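Side-chain contacts in uncharacterized protein (PDB 4ECO), which is of unknown function but, as a protein built from leucine-rich repeats, probably takes part in binding other proteins: residues K140-Y145 with E274-N279; R122-K127 with Q210-N215; K420-D423 with P429-G432. All coordinates share one frame; numbering follows the deposited sequence.

Interaction 1. Residues K140-Y145 with E274-N279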
loop_
_atom_site.group_PDB
_atom_site.type_symbol
_atom_site.label_atom_id
_atom_site.label_comp_id
_atom_site.label_asym_id
_atom_site.label_seq_id
_atom_site.Cartn_x
_atom_site.Cartn_y
_atom_site.Cartn_z
ATOM N N LYS A 140 -12.980 2.572 -8.781
ATOM C CA LYS A 140 -12.149 3.686 -8.321
ATOM C C LYS A 140 -12.288 3.836 -6.820
ATOM O O LYS A 140 -11.288 3.835 -6.101
ATOM C CB LYS A 140 -12.557 4.985 -9.047
ATOM C CG LYS A 140 -11.637 6.191 -8.826
ATOM C CD LYS A 140 -12.097 7.375 -9.670
ATOM C CE LYS A 140 -11.292 8.633 -9.443
ATOM N NZ LYS A 140 -11.806 9.440 -8.313
HETATM N N MSE A 141 -13.542 3.905 -6.366
HETATM C CA MSE A 141 -13.949 4.087 -4.983
HETATM C C MSE A 141 -13.537 2.903 -4.140
HETATM O O MSE A 141 -12.986 3.125 -3.064
HETATM C CB MSE A 141 -15.462 4.373 -4.885
HETATM C CG MSE A 141 -15.787 5.827 -5.303
HETATM SE SE MSE A 141 -14.328 7.208 -4.848
HETATM C CE MSE A 141 -14.069 7.704 -6.517
ATOM N N ARG A 142 -13.708 1.664 -4.646
ATOM C CA ARG A 142 -13.277 0.439 -3.968
ATOM C C ARG A 142 -11.770 0.484 -3.663
ATOM O O ARG A 142 -11.346 0.063 -2.589
ATOM C CB ARG A 142 -13.599 -0.797 -4.835
ATOM C CG ARG A 142 -15.029 -1.286 -4.742
ATOM C CD ARG A 142 -15.188 -2.650 -5.365
ATOM N NE ARG A 142 -16.355 -3.348 -4.821
ATOM C CZ ARG A 142 -16.824 -4.507 -5.271
ATOM N NH1 ARG A 142 -16.240 -5.116 -6.294
ATOM N NH2 ARG A 142 -17.895 -5.052 -4.717
HETATM N N MSE A 143 -10.980 1.038 -4.602
HETATM C CA MSE A 143 -9.517 1.175 -4.531
HETATM C C MSE A 143 -9.060 2.368 -3.704
HETATM O O MSE A 143 -7.847 2.566 -3.574
HETATM C CB MSE A 143 -8.935 1.338 -5.952
HETATM C CG MSE A 143 -9.182 0.145 -6.876
HETATM SE SE MSE A 143 -8.656 -1.542 -6.107
HETATM C CE MSE A 143 -6.725 -1.214 -5.939
ATOM N N HIS A 144 -9.999 3.171 -3.160
ATOM C CA HIS A 144 -9.655 4.376 -2.394
ATOM C C HIS A 144 -8.819 4.053 -1.154
ATOM O O HIS A 144 -7.869 4.793 -0.902
ATOM C CB HIS A 144 -10.890 5.200 -1.977
ATOM C CG HIS A 144 -10.534 6.497 -1.326
ATOM N ND1 HIS A 144 -10.093 6.551 -0.009
ATOM C CD2 HIS A 144 -10.546 7.749 -1.840
ATOM C CE1 HIS A 144 -9.822 7.825 0.221
ATOM N NE2 HIS A 144 -10.094 8.587 -0.846
ATOM N N TYR A 145 -9.169 2.995 -0.364
ATOM C CA TYR A 145 -8.392 2.699 0.833
ATOM C C TYR A 145 -6.996 2.271 0.429
ATOM O O TYR A 145 -6.008 2.711 1.038
ATOM C CB TYR A 145 -9.054 1.629 1.722
ATOM C CG TYR A 145 -8.346 1.412 3.053
ATOM C CD1 TYR A 145 -7.311 0.492 3.176
ATOM C CD2 TYR A 145 -8.736 2.105 4.194
ATOM C CE1 TYR A 145 -6.677 0.271 4.399
ATOM C CE2 TYR A 145 -8.106 1.895 5.422
ATOM C CZ TYR A 145 -7.075 0.985 5.517
ATOM O OH TYR A 145 -6.470 0.783 6.724
ATOM N N GLU A 274 -24.132 -11.575 -0.244
ATOM C CA GLU A 274 -23.348 -11.195 -1.414
ATOM C C GLU A 274 -22.236 -10.158 -1.164
ATOM O O GLU A 274 -21.773 -9.541 -2.136
ATOM C CB GLU A 274 -24.315 -10.631 -2.484
ATOM C CG GLU A 274 -25.282 -11.649 -3.084
ATOM C CD GLU A 274 -24.673 -12.723 -3.968
ATOM O OE1 GLU A 274 -23.546 -12.516 -4.484
ATOM O OE2 GLU A 274 -25.347 -13.760 -4.170
HETATM N N MSE A 275 -21.751 -10.014 0.086
HETATM C CA MSE A 275 -20.683 -9.036 0.401
HETATM C C MSE A 275 -19.390 -9.397 -0.354
HETATM O O MSE A 275 -19.009 -10.564 -0.361
HETATM C CB MSE A 275 -20.442 -8.967 1.925
HETATM C CG MSE A 275 -19.350 -7.978 2.337
HETATM SE SE MSE A 275 -19.174 -7.844 4.258
HETATM C CE MSE A 275 -18.766 -9.650 4.693
ATOM N N GLN A 276 -18.754 -8.404 -1.007
ATOM C CA GLN A 276 -17.530 -8.570 -1.813
ATOM C C GLN A 276 -16.356 -7.846 -1.181
ATOM O O GLN A 276 -15.287 -8.434 -1.039
ATOM C CB GLN A 276 -17.731 -8.081 -3.264
ATOM C CG GLN A 276 -18.834 -8.831 -4.005
ATOM C CD GLN A 276 -18.982 -8.453 -5.449
ATOM O OE1 GLN A 276 -19.041 -7.283 -5.814
ATOM N NE2 GLN A 276 -19.170 -9.448 -6.291
ATOM N N LEU A 277 -16.546 -6.580 -0.797
ATOM C CA LEU A 277 -15.508 -5.790 -0.121
ATOM C C LEU A 277 -15.829 -5.713 1.387
ATOM O O LEU A 277 -16.974 -5.429 1.777
ATOM C CB LEU A 277 -15.394 -4.380 -0.756
ATOM C CG LEU A 277 -14.354 -3.392 -0.187
ATOM C CD1 LEU A 277 -13.915 -2.399 -1.251
ATOM C CD2 LEU A 277 -14.887 -2.643 1.068
ATOM N N ILE A 278 -14.812 -5.936 2.224
ATOM C CA ILE A 278 -14.969 -5.814 3.662
ATOM C C ILE A 278 -13.765 -5.049 4.211
ATOM O O ILE A 278 -12.634 -5.502 4.084
ATOM C CB ILE A 278 -15.227 -7.141 4.424
ATOM C CG1 ILE A 278 -15.453 -6.851 5.931
ATOM C CG2 ILE A 278 -14.146 -8.208 4.166
ATOM C CD1 ILE A 278 -15.975 -7.945 6.745
ATOM N N ASN A 279 -14.015 -3.882 4.797
ATOM C CA ASN A 279 -12.979 -3.082 5.421
ATOM C C ASN A 279 -13.217 -3.105 6.931
ATOM O O ASN A 279 -14.198 -2.542 7.418
ATOM C CB ASN A 279 -12.974 -1.659 4.842
ATOM C CG ASN A 279 -11.770 -0.826 5.205
ATOM O OD1 ASN A 279 -11.233 -0.893 6.312
ATOM N ND2 ASN A 279 -11.312 -0.027 4.260
#
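Arg142 and Tyr145 reach from two short helices onto Gln276, just before strand 277-279, and onto Leu277 and Asn279 within it, a contact within a leucine-rich repeat solenoid. Strand 277-279 is one of the parallel strands that line the inner, concave side of such a fold, and the helices 135-142 and 144-149, which lie between strands 109-111 and 210-214 in the chain, pack against it. In sequence order, Arg142 comes first and serves in two ways. Its aliphatic part runs past Leu277 in the opposite direction, with Arg142 CG 3.8 Å from Leu277 CD1. Beyond it the extended chain carries the guanidinium to Gln276, where Arg142 NH2 donates to Gln276 OE1 at 2.7 Å in a nearly straight bond (170° at the hydrogen). The oxygen sits at the guanidinium edge, close to its plane, while the donor is tilted out of the amide's own carbonyl plane. Arg142 NE forms a salt bridge with Asp253 on the neighbouring strand, which helps fix the rotation of the group. Exchanging Arg142 for a leucine would remove the guanidinium and would probably leave the Asp253 carboxylate without its cationic mate and Gln276 OE1 without this donor. The backbone contributes too: Arg142 O, hydrogen-bonded to Tyr311 OH, lies 3.8 Å from Leu277 CD1. Three residues on, in the next helix, Tyr145 has CG anti to the backbone N (chi1 -174°), which turns one face of its ring to the Asn279 amide. Ring and amide planes stand almost perpendicular, at 87°, and Asn279 ND2 hangs over that face, 3.3 Å from Tyr145 CD2.

Interaction 2. Residues R122-K127 with Q210-N215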
loop_
_atom_site.group_PDB
_atom_site.type_symbol
_atom_site.label_atom_id
_atom_site.label_comp_id
_atom_site.label_asym_id
_atom_site.label_seq_id
_atom_site.Cartn_x
_atom_site.Cartn_y
_atom_site.Cartn_z
ATOM N N ARG A 122 -14.591 13.154 1.483
ATOM C CA ARG A 122 -15.932 12.569 1.480
ATOM C C ARG A 122 -15.902 11.406 0.509
ATOM O O ARG A 122 -15.588 11.614 -0.672
ATOM C CB ARG A 122 -17.001 13.603 1.114
ATOM C CG ARG A 122 -18.158 13.649 2.109
ATOM C CD ARG A 122 -19.308 14.561 1.686
ATOM N NE ARG A 122 -18.870 15.823 1.076
ATOM C CZ ARG A 122 -18.433 16.892 1.741
ATOM N NH1 ARG A 122 -18.321 16.862 3.064
ATOM N NH2 ARG A 122 -18.066 17.982 1.086
ATOM N N LEU A 123 -16.122 10.173 0.992
ATOM C CA LEU A 123 -16.063 9.034 0.071
ATOM C C LEU A 123 -17.386 8.866 -0.661
ATOM O O LEU A 123 -17.411 8.356 -1.777
ATOM C CB LEU A 123 -15.686 7.735 0.788
ATOM C CG LEU A 123 -14.456 7.762 1.674
ATOM C CD1 LEU A 123 -14.267 6.432 2.325
ATOM C CD2 LEU A 123 -13.234 8.134 0.901
ATOM N N PHE A 124 -18.473 9.328 -0.036
ATOM C CA PHE A 124 -19.825 9.287 -0.585
ATOM C C PHE A 124 -20.209 10.657 -1.099
ATOM O O PHE A 124 -20.094 11.657 -0.377
ATOM C CB PHE A 124 -20.831 8.806 0.470
ATOM C CG PHE A 124 -20.761 7.346 0.835
ATOM C CD1 PHE A 124 -19.603 6.800 1.363
ATOM C CD2 PHE A 124 -21.882 6.543 0.751
ATOM C CE1 PHE A 124 -19.545 5.457 1.709
ATOM C CE2 PHE A 124 -21.831 5.202 1.134
ATOM C CZ PHE A 124 -20.662 4.669 1.606
ATOM N N GLY A 125 -20.661 10.683 -2.339
ATOM C CA GLY A 125 -21.058 11.896 -3.037
ATOM C C GLY A 125 -21.137 11.668 -4.530
ATOM O O GLY A 125 -20.833 10.570 -5.002
ATOM N N PRO A 126 -21.517 12.690 -5.312
ATOM C CA PRO A 126 -21.639 12.503 -6.778
ATOM C C PRO A 126 -20.328 12.131 -7.498
ATOM O O PRO A 126 -20.393 11.558 -8.580
ATOM C CB PRO A 126 -22.126 13.871 -7.255
ATOM C CG PRO A 126 -22.783 14.483 -6.059
ATOM C CD PRO A 126 -21.942 14.044 -4.908
ATOM N N LYS A 127 -19.152 12.445 -6.917
ATOM C CA LYS A 127 -17.838 12.119 -7.510
ATOM C C LYS A 127 -17.230 10.874 -6.837
ATOM O O LYS A 127 -16.186 10.376 -7.287
ATOM C CB LYS A 127 -16.851 13.303 -7.410
ATOM C CG LYS A 127 -17.277 14.621 -8.081
ATOM C CD LYS A 127 -17.377 14.542 -9.611
ATOM C CE LYS A 127 -17.581 15.912 -10.254
ATOM N NZ LYS A 127 -16.353 16.769 -10.227
ATOM N N GLN A 210 -23.918 -0.251 -0.713
ATOM C CA GLN A 210 -22.747 0.104 0.103
ATOM C C GLN A 210 -23.172 0.554 1.517
ATOM O O GLN A 210 -24.034 1.435 1.666
ATOM C CB GLN A 210 -21.912 1.204 -0.574
ATOM C CG GLN A 210 -21.634 0.944 -2.058
ATOM C CD GLN A 210 -20.183 0.990 -2.413
ATOM O OE1 GLN A 210 -19.319 1.352 -1.602
ATOM N NE2 GLN A 210 -19.884 0.613 -3.647
ATOM N N PHE A 211 -22.577 -0.078 2.555
ATOM C CA PHE A 211 -22.846 0.278 3.940
ATOM C C PHE A 211 -21.519 0.519 4.649
ATOM O O PHE A 211 -20.766 -0.415 4.892
ATOM C CB PHE A 211 -23.698 -0.797 4.632
ATOM C CG PHE A 211 -24.178 -0.496 6.034
ATOM C CD1 PHE A 211 -24.251 0.813 6.501
ATOM C CD2 PHE A 211 -24.604 -1.517 6.874
ATOM C CE1 PHE A 211 -24.683 1.086 7.805
ATOM C CE2 PHE A 211 -25.050 -1.240 8.172
ATOM C CZ PHE A 211 -25.105 0.064 8.622
ATOM N N TYR A 212 -21.226 1.788 4.956
ATOM C CA TYR A 212 -19.987 2.223 5.610
ATOM C C TYR A 212 -20.235 2.814 6.976
ATOM O O TYR A 212 -21.218 3.538 7.194
ATOM C CB TYR A 212 -19.275 3.286 4.749
ATOM C CG TYR A 212 -18.345 2.760 3.671
ATOM C CD1 TYR A 212 -18.807 1.900 2.681
ATOM C CD2 TYR A 212 -17.038 3.231 3.563
ATOM C CE1 TYR A 212 -17.959 1.437 1.671
ATOM C CE2 TYR A 212 -16.184 2.784 2.554
ATOM C CZ TYR A 212 -16.649 1.885 1.610
ATOM O OH TYR A 212 -15.815 1.450 0.608
HETATM N N MSE A 213 -19.337 2.511 7.898
HETATM C CA MSE A 213 -19.336 3.106 9.221
HETATM C C MSE A 213 -17.915 3.131 9.716
HETATM O O MSE A 213 -17.095 2.280 9.334
HETATM C CB MSE A 213 -20.307 2.444 10.222
HETATM C CG MSE A 213 -19.962 1.036 10.686
HETATM SE SE MSE A 213 -21.648 0.098 11.142
HETATM C CE MSE A 213 -21.796 -0.876 9.424
ATOM N N GLY A 214 -17.617 4.151 10.510
ATOM C CA GLY A 214 -16.286 4.294 11.071
ATOM C C GLY A 214 -16.132 5.415 12.056
ATOM O O GLY A 214 -16.909 6.373 12.045
ATOM N N ASN A 215 -15.121 5.282 12.924
ATOM C CA ASN A 215 -14.668 6.227 13.957
ATOM C C ASN A 215 -15.797 6.493 14.977
ATOM O O ASN A 215 -15.929 7.598 15.493
ATOM C CB ASN A 215 -14.149 7.504 13.299
ATOM C CG ASN A 215 -13.321 7.230 12.064
ATOM O OD1 ASN A 215 -12.219 6.702 12.138
ATOM N ND2 ASN A 215 -13.884 7.472 10.892
#
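Phe124 drives the edge of its ring into the face of Tyr212, joining an irregular loop to one of the parallel strands of the leucine-rich repeat solenoid. The loop follows strand 109-111, and strand 210-214, although almost a hundred residues later, pairs directly with that strand; the contact therefore ties the start of what appears to be a long insertion back to the place where the repeat resumes. Along Phe124 the division of labour is clear. CB and CG make no close approach to strand 210-214; with CG anti to the carbonyl carbon (chi1 -72°), they turn the ring inward from a backbone that itself stays well back. Contact begins at the far rim, where Phe124 CE1 stands 3.5 Å from Tyr212 CG and also meets Tyr212 CB. At the tip, Phe124 CZ comes to 3.5 Å from Tyr212 CD1, and lies 4.3 Å from Gln210 CB, two residues earlier on the same strand. The result is a T-shaped (edge-to-face) pair, with ring centroids 5.1 Å apart and planes inclined at 75°. Val109 and Ala111 also touch the phenylalanine, so that its ring lies among neighbouring strands. Two backbone nitrogens of the loop bond one carboxylate: Leu123 N bonds Glu89 OE2 and Phe124 N bonds Glu89 OE1. Asn215, just past the strand's end, bonds Ser114 O and, weakly, Glu117, a residue of the sodium site. Leu123 adds a lighter apolar touch from the same loop, crossing the tyrosine at about a right angle, its CD1 branch 4.1 Å from Tyr212 CE2.

Interaction 3. Residues K420-D423 with P429-G432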
loop_
_atom_site.group_PDB
_atom_site.type_symbol
_atom_site.label_atom_id
_atom_site.label_comp_id
_atom_site.label_asym_id
_atom_site.label_seq_id
_atom_site.Cartn_x
_atom_site.Cartn_y
_atom_site.Cartn_z
ATOM N N LYS A 420 21.785 -18.618 3.702
ATOM C CA LYS A 420 20.921 -19.116 2.632
ATOM C C LYS A 420 19.778 -18.135 2.408
ATOM O O LYS A 420 19.079 -17.774 3.363
ATOM C CB LYS A 420 20.388 -20.533 2.954
ATOM C CG LYS A 420 21.473 -21.570 3.247
ATOM C CD LYS A 420 22.414 -21.813 2.071
ATOM C CE LYS A 420 23.661 -22.573 2.465
ATOM N NZ LYS A 420 24.708 -22.464 1.412
ATOM N N ASN A 421 19.603 -17.688 1.149
ATOM C CA ASN A 421 18.566 -16.721 0.770
ATOM C C ASN A 421 17.256 -17.430 0.418
ATOM O O ASN A 421 16.180 -16.794 0.365
ATOM C CB ASN A 421 19.039 -15.864 -0.403
ATOM C CG ASN A 421 20.402 -15.246 -0.215
ATOM O OD1 ASN A 421 20.689 -14.601 0.791
ATOM N ND2 ASN A 421 21.281 -15.457 -1.175
ATOM N N PHE A 422 17.357 -18.763 0.175
ATOM C CA PHE A 422 16.230 -19.632 -0.201
ATOM C C PHE A 422 16.256 -20.869 0.643
ATOM O O PHE A 422 17.337 -21.376 0.946
ATOM C CB PHE A 422 16.289 -19.989 -1.699
ATOM C CG PHE A 422 16.583 -18.805 -2.605
ATOM C CD1 PHE A 422 15.583 -17.898 -2.946
ATOM C CD2 PHE A 422 17.872 -18.576 -3.079
ATOM C CE1 PHE A 422 15.865 -16.797 -3.763
ATOM C CE2 PHE A 422 18.149 -17.472 -3.888
ATOM C CZ PHE A 422 17.141 -16.594 -4.232
ATOM N N ASP A 423 15.064 -21.337 1.066
ATOM C CA ASP A 423 14.918 -22.509 1.947
ATOM C C ASP A 423 15.660 -23.692 1.371
ATOM O O ASP A 423 15.347 -24.128 0.262
ATOM C CB ASP A 423 13.439 -22.874 2.201
ATOM C CG ASP A 423 13.165 -23.791 3.389
ATOM O OD1 ASP A 423 14.138 -24.412 3.918
ATOM O OD2 ASP A 423 11.981 -23.912 3.780
ATOM N N PRO A 429 13.017 -26.942 -6.693
ATOM C CA PRO A 429 14.044 -25.887 -6.833
ATOM C C PRO A 429 13.389 -24.548 -7.143
ATOM O O PRO A 429 12.320 -24.514 -7.757
ATOM C CB PRO A 429 14.947 -26.380 -7.970
ATOM C CG PRO A 429 14.187 -27.442 -8.665
ATOM C CD PRO A 429 13.014 -27.875 -7.841
ATOM N N PHE A 430 14.010 -23.454 -6.665
ATOM C CA PHE A 430 13.523 -22.076 -6.833
ATOM C C PHE A 430 13.218 -21.800 -8.298
ATOM O O PHE A 430 14.067 -22.050 -9.157
ATOM C CB PHE A 430 14.534 -21.061 -6.277
ATOM C CG PHE A 430 14.027 -19.644 -6.171
ATOM C CD1 PHE A 430 13.043 -19.309 -5.254
ATOM C CD2 PHE A 430 14.566 -18.639 -6.955
ATOM C CE1 PHE A 430 12.573 -17.997 -5.153
ATOM C CE2 PHE A 430 14.113 -17.327 -6.841
ATOM C CZ PHE A 430 13.109 -17.016 -5.952
ATOM N N LYS A 431 11.978 -21.385 -8.577
ATOM C CA LYS A 431 11.428 -21.177 -9.910
ATOM C C LYS A 431 11.571 -19.720 -10.340
ATOM O O LYS A 431 11.000 -19.332 -11.362
ATOM C CB LYS A 431 9.943 -21.616 -9.931
ATOM N N GLY A 432 12.312 -18.925 -9.566
ATOM C CA GLY A 432 12.524 -17.510 -9.862
ATOM C C GLY A 432 11.302 -16.660 -9.620
ATOM O O GLY A 432 10.309 -17.136 -9.063
#
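Phe422 and Phe430 meet within one long loop between strands 404-408 and 435-439 of the leucine-rich repeat solenoid. Neither segment has regular secondary structure, and the contact between them rests on this single aromatic pair, partly exposed at the surface. The rings are neither parallel nor perpendicular: their planes meet at 36°, with centroids 4.3 Å apart. They are tilted toward one another, so that each offers part of its face, and the closest approach is at one side of the pair. There Phe422 CE1 stands over the face of Phe430, displaced toward its rim and 3.5 Å from Phe430 CZ. Its neighbour on the ring, Phe422 CD1, follows at 3.7 Å from Phe430 CD1. In return, Phe430 CD2 lies over a face of Phe422. The first torsions differ, and this brings the rings together from two points of one loop: Phe430 has CG anti to its own amide nitrogen (chi1 -169°), whereas in Phe422 CG is anti to the carbonyl carbon. The side chains as a whole cross at about a right angle. Both rings also touch helix 451-454, Phe422 at Glu451 and Phe430 at Leu452, which joins the loop to the next part of the solenoid. On the preceding side, Asn394 OD1 holds Lys431 N. Each ring is backed on the face turned from its partner: Asn421 CB lies over Phe422, and Gly432 N sits 3.4 Å above the plane of Phe430, toward the rim.

Overall arrangement
Interactions 1 and 2 are neighbours, with centres about 11 Å apart, and their segments alternate along the chain: the loop 122-127 and the helical residues 140-145 belong to the segment between strands 109-111 and 210-214, whereas 210-215 and 274-279 lie on parallel strands with only strand 253-257 between them. The two contacts touch, as where His144 packs on Leu123, so that segment is fixed to the strand array at adjoining points. Interaction 3 comes later in the sequence and stands apart, its centre about 35 Å from that of interaction 1 and 44 Å from that of interaction 2. It closes a loop within its own stretch of the solenoid, a local contact, where the other two bridge distant sequence.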